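RNA polymerase II subunit A C-terminal domain phosphatase SSU72 (Homo sapiens, PDB 4H3K) dephosphorylates the C-terminal domain of RNA polymerase II as a protein serine/threonine phosphatase and acts in RNA processing, transcription termination and pre-mRNA polyadenylation. Local coordinates at residues F173-C176 with E177-C181. The protein carries 1 engineered substitution. Residues are numbered along the deposited sequence; the frame is centred on the assembly and turned at random.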
# COMPACT_ATOMS: atom_id res chain seq x y z
N PHE B 173 21.12 -1.56 15.08
CA PHE B 173 21.51 -2.97 14.94
C PHE B 173 20.32 -3.92 15.09
O PHE B 173 20.25 -4.92 14.38
CB PHE B 173 22.67 -3.35 15.87
CG PHE B 173 24.03 -2.84 15.38
CD1 PHE B 173 24.58 -3.34 14.20
CD2 PHE B 173 24.72 -1.85 16.08
CE1 PHE B 173 25.83 -2.87 13.71
CE2 PHE B 173 25.98 -1.37 15.61
CZ PHE B 173 26.52 -1.89 14.41
N LEU B 174 19.36 -3.59 15.95
CA LEU B 174 18.13 -4.37 16.06
C LEU B 174 17.29 -4.30 14.77
O LEU B 174 16.79 -5.29 14.28
CB LEU B 174 17.30 -3.88 17.26
CG LEU B 174 16.00 -4.60 17.62
CD1 LEU B 174 16.26 -6.07 18.02
CD2 LEU B 174 15.30 -3.85 18.78
N ILE B 175 17.16 -3.09 14.22
CA ILE B 175 16.52 -2.87 12.95
C ILE B 175 17.21 -3.68 11.83
O ILE B 175 16.53 -4.34 11.03
CB ILE B 175 16.48 -1.35 12.62
CG1 ILE B 175 15.37 -0.69 13.44
CG2 ILE B 175 16.20 -1.10 11.13
CD1 ILE B 175 15.51 0.87 13.64
N CYS B 176 18.55 -3.64 11.81
CA CYS B 176 19.32 -4.42 10.83
C CYS B 176 19.03 -5.92 11.01
O CYS B 176 18.81 -6.64 10.02
CB CYS B 176 20.83 -4.14 10.95
SG CYS B 176 21.80 -5.01 9.67
N GLU B 177 19.01 -6.39 12.26
CA GLU B 177 18.67 -7.80 12.53
C GLU B 177 17.28 -8.17 12.03
O GLU B 177 17.10 -9.19 11.34
CB GLU B 177 18.84 -8.13 14.03
CG GLU B 177 19.32 -9.52 14.25
CD GLU B 177 19.45 -9.89 15.71
OE1 GLU B 177 19.63 -8.96 16.54
OE2 GLU B 177 19.40 -11.13 15.98
N LEU B 178 16.31 -7.31 12.31
CA LEU B 178 14.96 -7.52 11.80
C LEU B 178 14.91 -7.56 10.27
O LEU B 178 14.32 -8.46 9.70
CB LEU B 178 14.00 -6.47 12.37
CG LEU B 178 12.57 -6.58 11.85
CD1 LEU B 178 11.91 -7.91 12.28
CD2 LEU B 178 11.72 -5.38 12.29
N CYS B 179 15.57 -6.62 9.62
CA CYS B 179 15.54 -6.56 8.16
C CYS B 179 16.21 -7.78 7.56
O CYS B 179 15.76 -8.33 6.57
CB CYS B 179 16.19 -5.27 7.65
SG CYS B 179 15.08 -3.86 7.98
N GLN B 180 17.28 -8.22 8.19
CA GLN B 180 17.94 -9.47 7.82
C GLN B 180 17.02 -10.69 7.88
O GLN B 180 16.96 -11.48 6.91
CB GLN B 180 19.13 -9.67 8.76
CG GLN B 180 20.15 -10.48 8.12
CD GLN B 180 20.68 -9.76 6.91
OE1 GLN B 180 20.93 -8.55 6.97
NE2 GLN B 180 20.85 -10.49 5.81
N CYS B 181 16.32 -10.84 8.99
CA CYS B 181 15.35 -11.92 9.12
C CYS B 181 14.33 -11.87 8.02
O CYS B 181 14.12 -12.86 7.34
CB CYS B 181 14.59 -11.84 10.42
SG CYS B 181 15.51 -12.39 11.68
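I175 and C179 sit one turn apart on the buried face of a continuous helix, CG2 of I175 lying 4.3 Å from SG of C179. With SG anti to its own carbonyl carbon (chi1 -73°), C179 turns the sulfur back along the helix, 3.4 Å from O of I175. The same carbonyl accepts the amide of C179, N to O 2.8 Å. L178 shares this inner side, and its amide N bonds to O of L174 over 2.9 Å. These i to i+4 bonds belong to helix 165-184, which follows strand 153-159 and packs over the parallel part of the central sheet, whose 2-1-3-4 strand order with flanking helices resembles the low-molecular-weight tyrosine phosphatase fold: I175, L178 and C179 all touch L129 of strand 127-130. Helix 38-48 meets I175 and C179 through L46, while F199 of helix 188-203 covers L174 and L178. Packing is looser around E177 and the end of F173, whose ring reaches I45 and R49 instead of the next turn. CB of exposed E177 lies over the preceding turn, 3.5 Å from O of F173, before its extended chain carries the carboxylate outward. The amide of Q180 bonds to O of C176, and its side chain adds CB, 3.3 Å from that oxygen.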